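Local structure of methyltransferase (5N5D) at residues A[16-19]-A[20-24]; A[24-27]-A[28-32]; A[94-97]-A[98-102]; A[191-194]-A[195-199]. The protein probably transfers a methyl group from bound S-adenosylmethionine to a hydroxyl oxygen during the biosynthesis of the antibiotic tomaymycin. One frame throughout, in Å; residues are numbered along the deposited sequence.

Interaction 1: residues A[16-19]-A[20-24]; sequences YFSS and LLVKE. With BU3 ((R,R)-2,3-butanediol), chain E.
Tyr16 and Leu20 supply the apolar part of this last turn of helix 6-21. Leu20 CD1 lies obliquely against the outer end of the phenol ring, 3.6 Å from Tyr16 OH and hardly farther from CZ; Tyr16 CG lies anti to the backbone N (chi1 167°), which brings the phenol end to Leu20 CD1. Among backbone bonds, Phe17 O takes two donors: Leu21 N, 2.9 Å away and close to the line of the C=O bond, and Leu20 N, at 3.1 Å but well above the carbonyl plane. Ser18 O then accepts from Val22 N at 2.9 Å, after which Val22 leaves helical geometry. Among side-chain bonds, Ser19 OG turns back on its own helix to donate to Tyr16 O at 2.7 Å. A butanediol, probably from the crystallisation liquor, bridges the turn: its O5 donates to Val22 O at 2.9 Å, while its O6, near Ser18 OG, makes a bond doubtful in detail. His194 of the second subunit stacks on Phe17, and Ala198 of that subunit packs on Leu20. With an alanine at Leu20, the end of the Tyr16 ring would probably lose its apolar neighbour, and a gap would open beside Ala198 of the second subunit. Mixed i+3 and i+4 bonding of this kind marks the C-terminal end of a helix, where the last turn tightens, here at the dimer interface.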
loop_
_atom_site.group_PDB
_atom_site.type_symbol
_atom_site.label_atom_id
_atom_site.label_comp_id
_atom_site.label_asym_id
_atom_site.label_seq_id
_atom_site.Cartn_x
_atom_site.Cartn_y
_atom_site.Cartn_z
ATOM N N TYR A 16 11.546 -13.462 5.749
ATOM C CA TYR A 16 11.864 -12.857 7.039
ATOM C C TYR A 16 10.712 -11.993 7.541
ATOM O O TYR A 16 10.230 -12.169 8.664
ATOM C CB TYR A 16 13.148 -12.027 6.935
ATOM C CG TYR A 16 13.330 -11.140 8.144
ATOM C CD1 TYR A 16 13.803 -11.653 9.344
ATOM C CD2 TYR A 16 13.001 -9.799 8.092
ATOM C CE1 TYR A 16 13.941 -10.845 10.455
ATOM C CE2 TYR A 16 13.136 -8.982 9.194
ATOM C CZ TYR A 16 13.601 -9.508 10.373
ATOM O OH TYR A 16 13.715 -8.660 11.451
ATOM N N PHE A 17 10.263 -11.037 6.729
ATOM C CA PHE A 17 9.151 -10.186 7.145
ATOM C C PHE A 17 7.907 -11.017 7.420
ATOM O O PHE A 17 7.227 -10.829 8.436
ATOM C CB PHE A 17 8.845 -9.142 6.069
ATOM C CG PHE A 17 9.858 -8.036 5.951
ATOM C CD1 PHE A 17 10.465 -7.486 7.060
ATOM C CD2 PHE A 17 10.163 -7.518 4.703
ATOM C CE1 PHE A 17 11.384 -6.453 6.927
ATOM C CE2 PHE A 17 11.076 -6.495 4.565
ATOM C CZ PHE A 17 11.691 -5.965 5.677
ATOM N N SER A 18 7.598 -11.947 6.515
ATOM C CA SER A 18 6.434 -12.815 6.671
ATOM C C SER A 18 6.482 -13.588 7.982
ATOM O O SER A 18 5.464 -13.718 8.676
ATOM C CB SER A 18 6.361 -13.791 5.496
ATOM O OG SER A 18 5.221 -13.555 4.704
ATOM N N SER A 19 7.653 -14.133 8.325
ATOM C CA SER A 19 7.775 -14.952 9.524
ATOM C C SER A 19 7.350 -14.193 10.770
ATOM O O SER A 19 6.829 -14.795 11.717
ATOM C CB SER A 19 9.216 -15.459 9.682
ATOM O OG SER A 19 10.102 -14.455 10.159
ATOM N N LEU A 20 7.562 -12.882 10.794
ATOM C CA LEU A 20 7.235 -12.079 11.957
ATOM C C LEU A 20 5.865 -11.431 11.867
ATOM O O LEU A 20 5.234 -11.199 12.907
ATOM C CB LEU A 20 8.300 -10.994 12.163
ATOM C CG LEU A 20 9.685 -11.561 12.531
ATOM C CD1 LEU A 20 10.778 -10.511 12.462
ATOM C CD2 LEU A 20 9.645 -12.144 13.938
ATOM N N LEU A 21 5.372 -11.144 10.656
ATOM C CA LEU A 21 4.178 -10.318 10.524
ATOM C C LEU A 21 2.933 -11.039 10.023
ATOM O O LEU A 21 1.828 -10.558 10.289
ATOM C CB LEU A 21 4.446 -9.140 9.578
ATOM C CG LEU A 21 5.566 -8.181 9.978
ATOM C CD1 LEU A 21 5.582 -6.988 9.019
ATOM C CD2 LEU A 21 5.461 -7.708 11.406
ATOM N N VAL A 22 3.066 -12.145 9.295
ATOM C CA VAL A 22 1.933 -12.729 8.583
ATOM C C VAL A 22 1.790 -14.191 8.975
ATOM O O VAL A 22 2.703 -14.994 8.747
ATOM C CB VAL A 22 2.089 -12.599 7.062
ATOM C CG1 VAL A 22 0.815 -13.067 6.357
ATOM C CG2 VAL A 22 2.430 -11.168 6.682
ATOM N N LYS A 23 0.640 -14.538 9.539
ATOM C CA LYS A 23 0.318 -15.912 9.884
ATOM C C LYS A 23 -0.602 -16.506 8.826
ATOM O O LYS A 23 -1.501 -15.827 8.316
ATOM C CB LYS A 23 -0.353 -15.983 11.256
ATOM N N GLU A 24 -0.357 -17.768 8.486
ATOM C CA GLU A 24 -1.255 -18.549 7.645
ATOM C C GLU A 24 -1.782 -19.722 8.454
ATOM O O GLU A 24 -0.995 -20.523 8.973
ATOM C CB GLU A 24 -0.549 -19.055 6.389
ATOM C CG GLU A 24 -0.229 -17.965 5.394
ATOM C CD GLU A 24 0.400 -18.504 4.131
ATOM O OE1 GLU A 24 0.994 -19.606 4.169
ATOM O OE2 GLU A 24 0.287 -17.822 3.097
HETATM O O6 BU3 E . 5.461 -16.163 4.151
HETATM C C3 BU3 E . 4.838 -17.286 4.777
HETATM C C4 BU3 E . 4.129 -18.083 3.690
HETATM C C2 BU3 E . 3.880 -16.788 5.858
HETATM O O5 BU3 E . 4.579 -15.904 6.743
HETATM C C1 BU3 E . 3.294 -17.934 6.676
#

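Interaction 2: residues A[24-27]-A[28-32]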
loop_
_atom_site.group_PDB
_atom_site.type_symbol
_atom_site.label_atom_id
_atom_site.label_comp_id
_atom_site.label_asym_id
_atom_site.label_seq_id
_atom_site.Cartn_x
_atom_site.Cartn_y
_atom_site.Cartn_z
ATOM N N GLU A 24 -0.357 -17.768 8.486
ATOM C CA GLU A 24 -1.255 -18.549 7.645
ATOM C C GLU A 24 -1.782 -19.722 8.454
ATOM O O GLU A 24 -0.995 -20.523 8.973
ATOM C CB GLU A 24 -0.549 -19.055 6.389
ATOM C CG GLU A 24 -0.229 -17.965 5.394
ATOM C CD GLU A 24 0.400 -18.504 4.131
ATOM O OE1 GLU A 24 0.994 -19.606 4.169
ATOM O OE2 GLU A 24 0.287 -17.822 3.097
ATOM N N ASP A 25 -3.101 -19.829 8.550
ATOM C CA ASP A 25 -3.728 -20.999 9.144
ATOM C C ASP A 25 -3.930 -22.064 8.064
ATOM O O ASP A 25 -3.484 -21.915 6.922
ATOM C CB ASP A 25 -5.024 -20.599 9.853
ATOM C CG ASP A 25 -6.094 -20.069 8.912
ATOM O OD1 ASP A 25 -5.777 -19.615 7.791
ATOM O OD2 ASP A 25 -7.280 -20.086 9.316
ATOM N N GLU A 26 -4.616 -23.152 8.414
ATOM C CA GLU A 26 -4.796 -24.259 7.480
ATOM C C GLU A 26 -5.412 -23.783 6.168
ATOM O O GLU A 26 -4.916 -24.100 5.081
ATOM C CB GLU A 26 -5.672 -25.336 8.133
ATOM C CG GLU A 26 -6.039 -26.525 7.239
ATOM C CD GLU A 26 -7.223 -27.331 7.765
ATOM O OE1 GLU A 26 -8.062 -26.773 8.507
ATOM O OE2 GLU A 26 -7.313 -28.532 7.433
ATOM N N ALA A 27 -6.504 -23.020 6.251
ATOM C CA ALA A 27 -7.202 -22.606 5.037
ATOM C C ALA A 27 -6.275 -21.826 4.111
ATOM O O ALA A 27 -6.232 -22.078 2.901
ATOM C CB ALA A 27 -8.437 -21.781 5.400
ATOM N N LEU A 28 -5.510 -20.883 4.666
ATOM C CA LEU A 28 -4.609 -20.083 3.842
ATOM C C LEU A 28 -3.456 -20.915 3.301
ATOM O O LEU A 28 -3.101 -20.801 2.124
ATOM C CB LEU A 28 -4.069 -18.901 4.644
ATOM C CG LEU A 28 -5.020 -17.710 4.802
ATOM C CD1 LEU A 28 -4.495 -16.738 5.853
ATOM C CD2 LEU A 28 -5.222 -17.000 3.467
ATOM N N SER A 29 -2.839 -21.744 4.145
ATOM C CA SER A 29 -1.717 -22.547 3.676
ATOM C C SER A 29 -2.155 -23.525 2.593
ATOM O O SER A 29 -1.386 -23.811 1.669
ATOM C CB SER A 29 -1.066 -23.287 4.847
ATOM O OG SER A 29 -1.981 -24.156 5.476
ATOM N N LYS A 30 -3.381 -24.048 2.691
ATOM C CA LYS A 30 -3.896 -24.933 1.649
ATOM C C LYS A 30 -4.233 -24.150 0.387
ATOM O O LYS A 30 -3.897 -24.582 -0.724
ATOM C CB LYS A 30 -5.131 -25.687 2.149
ATOM C CG LYS A 30 -4.863 -26.702 3.260
ATOM C CD LYS A 30 -6.145 -27.403 3.746
ATOM C CE LYS A 30 -6.705 -28.370 2.709
ATOM N NZ LYS A 30 -7.814 -29.200 3.262
ATOM N N ALA A 31 -4.898 -23.002 0.537
ATOM C CA ALA A 31 -5.241 -22.179 -0.620
ATOM C C ALA A 31 -3.991 -21.782 -1.391
ATOM O O ALA A 31 -4.010 -21.697 -2.626
ATOM C CB ALA A 31 -6.011 -20.937 -0.174
ATOM N N ALA A 32 -2.890 -21.536 -0.677
ATOM C CA ALA A 32 -1.648 -21.132 -1.325
ATOM C C ALA A 32 -1.081 -22.206 -2.250
ATOM O O ALA A 32 -0.216 -21.893 -3.074
ATOM C CB ALA A 32 -0.605 -20.769 -0.272
#
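This is a helix N-terminus contact: residues 24-27 lead into and begin the short helix 26-31, whose first turns they close with residues 28-32 beside helices 74-80 and 96-108. Asp25 is the N-cap. Its CG sits between the backbone N and the carbonyl carbon (chi1 65°), bringing OD1 round to Leu28 N for a weak capping bond of 3.4 Å, while OD2 forms a salt bridge with Arg81. The same OD1 lies 3.6 Å from Leu28 CG. From the preceding residue, Glu24 CB meets Leu28 CB at 3.9 Å, the two side chains crossing at about a right angle; the Glu24 carboxylate goes on to Tyr74. Behind the cap, regular i+4 bonds run from Ser29 N to Asp25 O (2.9 Å), Lys30 N to Glu26 O (2.8 Å) and Ala31 N to Ala27 O (2.9 Å). In the conformers described here, Glu26 and Lys30 lie side by side and point the same way. Their charges stop short of a salt bridge, and Lys30 NZ pairs instead with Glu108. Leu28 is buried against Tyr74, Ile77 and Trp78. Asp25 thus takes the N-cap position of helix 26-31 with a capping bond, though a weak one.

Interaction 3: residues A[94-97]-A[98-102]. With SAM (S-adenosylmethionine), chain H.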
loop_
_atom_site.group_PDB
_atom_site.type_symbol
_atom_site.label_atom_id
_atom_site.label_comp_id
_atom_site.label_asym_id
_atom_site.label_seq_id
_atom_site.Cartn_x
_atom_site.Cartn_y
_atom_site.Cartn_z
ATOM N N TRP A 94 -13.579 -17.661 -13.821
ATOM C CA TRP A 94 -13.982 -18.273 -15.084
ATOM C C TRP A 94 -13.929 -19.799 -15.050
ATOM O O TRP A 94 -14.773 -20.454 -15.676
ATOM C CB TRP A 94 -13.092 -17.720 -16.205
ATOM C CG TRP A 94 -13.053 -18.520 -17.466
ATOM C CD1 TRP A 94 -11.992 -19.232 -17.948
ATOM C CD2 TRP A 94 -14.107 -18.676 -18.421
ATOM N NE1 TRP A 94 -12.323 -19.827 -19.140
ATOM C CE2 TRP A 94 -13.617 -19.502 -19.453
ATOM C CE3 TRP A 94 -15.420 -18.204 -18.503
ATOM C CZ2 TRP A 94 -14.393 -19.865 -20.552
ATOM C CZ3 TRP A 94 -16.189 -18.568 -19.595
ATOM C CH2 TRP A 94 -15.673 -19.387 -20.604
ATOM N N GLU A 95 -12.971 -20.386 -14.333
ATOM C CA GLU A 95 -12.775 -21.830 -14.327
ATOM C C GLU A 95 -13.527 -22.445 -13.151
ATOM O O GLU A 95 -13.210 -22.166 -11.991
ATOM C CB GLU A 95 -11.285 -22.155 -14.245
ATOM C CG GLU A 95 -10.931 -23.601 -14.530
ATOM C CD GLU A 95 -11.229 -24.007 -15.960
ATOM O OE1 GLU A 95 -12.115 -24.861 -16.164
ATOM O OE2 GLU A 95 -10.580 -23.464 -16.881
ATOM N N ARG A 96 -14.508 -23.303 -13.450
ATOM C CA ARG A 96 -15.322 -23.879 -12.381
ATOM C C ARG A 96 -14.480 -24.681 -11.396
ATOM O O ARG A 96 -14.712 -24.615 -10.184
ATOM C CB ARG A 96 -16.429 -24.755 -12.964
ATOM C CG ARG A 96 -17.340 -25.349 -11.896
ATOM C CD ARG A 96 -18.601 -25.943 -12.493
ATOM N NE ARG A 96 -19.406 -24.930 -13.169
ATOM C CZ ARG A 96 -20.200 -24.061 -12.551
ATOM N NH1 ARG A 96 -20.308 -24.070 -11.227
ATOM N NH2 ARG A 96 -20.891 -23.178 -13.259
ATOM N N SER A 97 -13.505 -25.450 -11.889
ATOM C CA SER A 97 -12.709 -26.288 -10.995
ATOM C C SER A 97 -11.934 -25.444 -9.990
ATOM O O SER A 97 -11.794 -25.833 -8.822
ATOM C CB SER A 97 -11.756 -27.169 -11.802
ATOM O OG SER A 97 -10.808 -26.390 -12.505
ATOM N N PHE A 98 -11.416 -24.290 -10.423
ATOM C CA PHE A 98 -10.751 -23.381 -9.494
ATOM C C PHE A 98 -11.742 -22.863 -8.463
ATOM O O PHE A 98 -11.474 -22.874 -7.256
ATOM C CB PHE A 98 -10.116 -22.198 -10.239
ATOM C CG PHE A 98 -9.108 -22.581 -11.295
ATOM C CD1 PHE A 98 -8.673 -23.891 -11.457
ATOM C CD2 PHE A 98 -8.584 -21.604 -12.130
ATOM C CE1 PHE A 98 -7.746 -24.215 -12.439
ATOM C CE2 PHE A 98 -7.662 -21.919 -13.105
ATOM C CZ PHE A 98 -7.240 -23.230 -13.264
ATOM N N ALA A 99 -12.901 -22.395 -8.929
ATOM C CA ALA A 99 -13.898 -21.841 -8.022
ATOM C C ALA A 99 -14.344 -22.868 -6.989
ATOM O O ALA A 99 -14.605 -22.520 -5.832
ATOM C CB ALA A 99 -15.096 -21.329 -8.817
ATOM N N GLU A 100 -14.451 -24.136 -7.394
ATOM C CA GLU A 100 -14.841 -25.185 -6.455
ATOM C C GLU A 100 -13.758 -25.416 -5.411
ATOM O O GLU A 100 -14.061 -25.643 -4.234
ATOM C CB GLU A 100 -15.150 -26.477 -7.214
ATOM C CG GLU A 100 -16.435 -26.415 -8.042
ATOM C CD GLU A 100 -16.675 -27.664 -8.873
ATOM O OE1 GLU A 100 -15.744 -28.486 -9.009
ATOM O OE2 GLU A 100 -17.801 -27.827 -9.396
ATOM N N SER A 101 -12.490 -25.366 -5.825
ATOM C CA SER A 101 -11.389 -25.442 -4.870
ATOM C C SER A 101 -11.446 -24.272 -3.893
ATOM O O SER A 101 -11.340 -24.451 -2.674
ATOM C CB SER A 101 -10.056 -25.464 -5.625
ATOM O OG SER A 101 -8.954 -25.553 -4.736
ATOM N N ALA A 102 -11.649 -23.062 -4.413
ATOM C CA ALA A 102 -11.755 -21.895 -3.545
ATOM C C ALA A 102 -12.898 -22.042 -2.549
ATOM O O ALA A 102 -12.765 -21.660 -1.380
ATOM C CB ALA A 102 -11.936 -20.634 -4.393
HETATM N N SAM H . -6.731 -13.391 -6.925
HETATM C CA SAM H . -6.130 -14.735 -6.809
HETATM C C SAM H . -5.183 -14.796 -5.568
HETATM O O SAM H . -4.420 -13.819 -5.395
HETATM O OXT SAM H . -5.246 -15.807 -4.838
HETATM C CB SAM H . -5.344 -15.097 -8.093
HETATM C CG SAM H . -6.156 -14.821 -9.353
HETATM S SD SAM H . -5.219 -15.457 -10.764
HETATM C CE SAM H . -3.966 -14.239 -10.905
HETATM C "C5'" SAM H . -6.250 -14.968 -12.188
HETATM C "C4'" SAM H . -7.565 -15.720 -12.249
HETATM O "O4'" SAM H . -8.480 -15.072 -13.160
HETATM C "C3'" SAM H . -7.446 -17.180 -12.705
HETATM O "O3'" SAM H . -8.015 -18.032 -11.716
HETATM C "C2'" SAM H . -8.195 -17.204 -14.047
HETATM O "O2'" SAM H . -8.875 -18.431 -14.282
HETATM C "C1'" SAM H . -9.196 -16.073 -13.846
HETATM N N9 SAM H . -9.724 -15.496 -15.076
HETATM C C8 SAM H . -9.045 -15.249 -16.240
HETATM N N7 SAM H . -9.765 -14.661 -17.165
HETATM C C5 SAM H . -11.007 -14.508 -16.565
HETATM C C6 SAM H . -12.210 -13.930 -17.011
HETATM N N6 SAM H . -12.366 -13.381 -18.222
HETATM N N1 SAM H . -13.260 -13.925 -16.158
HETATM C C2 SAM H . -13.106 -14.469 -14.947
HETATM N N3 SAM H . -12.020 -15.044 -14.418
HETATM C C4 SAM H . -10.997 -15.027 -15.282
HETATM O O HOH W 1 -19.692 -25.891 -9.205
#
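In the conformer described here, Glu95 lays its aliphatic chain over one face of the Phe98 ring. CG stands 3.6 Å from the ring centroid, 3° off the normal, a CH-pi contact, while CB comes within 3.5 Å of Phe98 CD2. Setting CG opposite the backbone N (chi1 -167°) brings it over the ring, and the chi2 bend (65°) aims the carboxylate, its plane steeply tilted to the ring. At its edge the same ring meets the cofactor, Phe98 CD2 lying 3.6 Å from O3' of S-adenosylmethionine; Phe71 adds an edge-to-face partner. Farther out, Arg96 and Glu100 are joined through a water that accepts from Arg96 NH1 at 2.8 Å and donates to Glu100 OE2 at 2.7 Å. What fixes these positions is the start of helix 96-108, with Glu95 at its N-cap: Ala99 N bonds to Glu95 O and Glu100 N to Arg96 O, the latter at 2.8 Å. Outside the helix, Glu93, the last residue of strand 88-93, accepts from Glu95 N and hydrogen-bonds the cofactor. Phe98 thus offers the cofactor carbon rather than polar atoms: it probably shapes the ribose side of the pocket by packing, leaving hydrogen bonding to groups such as the Glu93 carboxylate.

Interaction 4: residues A[191-194]-A[195-199]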
loop_
_atom_site.group_PDB
_atom_site.type_symbol
_atom_site.label_atom_id
_atom_site.label_comp_id
_atom_site.label_asym_id
_atom_site.label_seq_id
_atom_site.Cartn_x
_atom_site.Cartn_y
_atom_site.Cartn_z
ATOM N N ARG A 191 -1.852 -0.255 -20.247
ATOM C CA ARG A 191 -1.573 1.109 -20.688
ATOM C C ARG A 191 -2.862 1.903 -20.833
ATOM O O ARG A 191 -2.962 3.043 -20.359
ATOM C CB ARG A 191 -0.804 1.080 -22.005
ATOM C CG ARG A 191 0.643 0.608 -21.869
ATOM C CD ARG A 191 1.347 0.547 -23.216
ATOM N NE ARG A 191 1.233 1.792 -23.974
ATOM C CZ ARG A 191 2.043 2.838 -23.839
ATOM N NH1 ARG A 191 3.037 2.824 -22.963
ATOM N NH2 ARG A 191 1.853 3.916 -24.581
ATOM N N ARG A 192 -3.864 1.314 -21.490
ATOM C CA ARG A 192 -5.155 1.978 -21.644
ATOM C C ARG A 192 -5.736 2.360 -20.286
ATOM O O ARG A 192 -6.298 3.449 -20.119
ATOM C CB ARG A 192 -6.114 1.055 -22.401
ATOM C CG ARG A 192 -7.539 1.568 -22.607
ATOM C CD ARG A 192 -7.683 2.348 -23.890
ATOM N NE ARG A 192 -7.022 3.641 -23.795
ATOM C CZ ARG A 192 -7.600 4.757 -23.364
ATOM N NH1 ARG A 192 -6.897 5.879 -23.318
ATOM N NH2 ARG A 192 -8.874 4.766 -22.981
ATOM N N PHE A 193 -5.601 1.470 -19.304
ATOM C CA PHE A 193 -6.130 1.723 -17.967
ATOM C C PHE A 193 -5.442 2.920 -17.319
ATOM O O PHE A 193 -6.100 3.794 -16.739
ATOM C CB PHE A 193 -5.960 0.446 -17.139
ATOM C CG PHE A 193 -6.029 0.641 -15.649
ATOM C CD1 PHE A 193 -7.151 1.181 -15.050
ATOM C CD2 PHE A 193 -4.976 0.234 -14.849
ATOM C CE1 PHE A 193 -7.210 1.333 -13.672
ATOM C CE2 PHE A 193 -5.029 0.378 -13.471
ATOM C CZ PHE A 193 -6.145 0.931 -12.885
ATOM N N HIS A 194 -4.112 2.983 -17.414
ATOM C CA HIS A 194 -3.388 4.111 -16.836
ATOM C C HIS A 194 -3.717 5.400 -17.571
ATOM O O HIS A 194 -3.806 6.467 -16.953
ATOM C CB HIS A 194 -1.883 3.838 -16.844
ATOM C CG HIS A 194 -1.455 2.925 -15.746
ATOM N ND1 HIS A 194 -1.689 1.569 -15.775
ATOM C CD2 HIS A 194 -0.855 3.181 -14.559
ATOM C CE1 HIS A 194 -1.234 1.022 -14.661
ATOM N NE2 HIS A 194 -0.719 1.978 -13.910
ATOM N N GLU A 195 -3.911 5.317 -18.887
ATOM C CA GLU A 195 -4.342 6.481 -19.654
ATOM C C GLU A 195 -5.727 6.958 -19.219
ATOM O O GLU A 195 -5.980 8.169 -19.148
ATOM C CB GLU A 195 -4.330 6.141 -21.142
ATOM C CG GLU A 195 -2.937 5.989 -21.712
ATOM C CD GLU A 195 -2.935 5.359 -23.088
ATOM O OE1 GLU A 195 -4.023 5.238 -23.705
ATOM O OE2 GLU A 195 -1.842 4.970 -23.536
ATOM N N MET A 196 -6.645 6.025 -18.940
ATOM C CA MET A 196 -7.956 6.405 -18.424
ATOM C C MET A 196 -7.827 7.144 -17.101
ATOM O O MET A 196 -8.503 8.154 -16.876
ATOM C CB MET A 196 -8.843 5.171 -18.252
ATOM C CG MET A 196 -9.233 4.486 -19.544
ATOM S SD MET A 196 -9.908 2.830 -19.274
ATOM C CE MET A 196 -11.511 3.208 -18.578
ATOM N N LEU A 197 -6.963 6.655 -16.210
ATOM C CA LEU A 197 -6.735 7.344 -14.944
ATOM C C LEU A 197 -6.199 8.753 -15.171
ATOM O O LEU A 197 -6.654 9.705 -14.523
ATOM C CB LEU A 197 -5.778 6.534 -14.069
ATOM C CG LEU A 197 -6.381 5.300 -13.403
ATOM C CD1 LEU A 197 -5.274 4.418 -12.840
ATOM C CD2 LEU A 197 -7.371 5.723 -12.303
ATOM N N ALA A 198 -5.249 8.913 -16.099
ATOM C CA ALA A 198 -4.719 10.242 -16.379
ATOM C C ALA A 198 -5.810 11.182 -16.873
ATOM O O ALA A 198 -5.784 12.381 -16.577
ATOM C CB ALA A 198 -3.606 10.156 -17.421
ATOM N N GLY A 199 -6.767 10.657 -17.640
ATOM C CA GLY A 199 -7.761 11.462 -18.321
ATOM C C GLY A 199 -8.995 11.843 -17.537
ATOM O O GLY A 199 -9.884 12.496 -18.096
HETATM O O HOH W 2 -1.102 2.895 -25.334
HETATM O O HOH W 3 -4.585 3.221 -25.472
#
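Glu195 OE1 is gripped by Arg192 and by a water. Arg192 NH1 donates to it at 3.0 Å, close to the guanidinium plane and onto the lone pair turned away from OE2; Arg192 NE adds a weak bond at 3.4 Å. The water accepts from Arg192 NE and donates to OE1 at 2.7 Å. Bends at chi2 and chi3 fold the arginine back toward the glutamate one turn on, and its NH2 reaches 3.5 Å from Met196 CG. Glu195 OE2 faces Arg191 differently: NH2 is 4.0 Å away with the oxygen well out of the guanidinium plane, a long, purely electrostatic salt bridge, while a second water accepts from Arg191 NE and lies 2.8 Å from OE2, one of several acceptors competing for its protons. Arg191 NH1 is held by Val177 O. The three residues make an i+3/i+4 salt-bridge network on helix 185-198. A glutamine in place of Glu195 is likely to leave both arginines without their shared negative charge and Arg192 freer to turn. The helix's buried side is apolar: Leu197 CD1 sits over one face of the Phe193 ring, 4.0 Å from its centroid and 3.6 Å from CZ, and Phe153 meets that ring edge-to-face. His194 ND1 donates to Val190 O, its NE2 is hydrogen-bonded to Ser207 OG, and Leu197 packs on Leu21 of the second subunit.

All four contacts are local, each closing a turn of one helix, and they follow in series along the chain; none nests within or crosses another. Interaction 1 ends helix 6-21 and hands the chain through Glu24, which it shares with interaction 2, to the start of helix 26-31. Interaction 3 opens helix 96-108 in the unit that joins strands 88-93 and 115-119; its nearest atoms are about 6 Å from interaction 2, without touching it. Interaction 4, near the end of helix 185-198, lies about 35 Å from interaction 1 centre to centre. Across the dimer, however, residues 16-21 of one subunit meet residues 191-198 of the other.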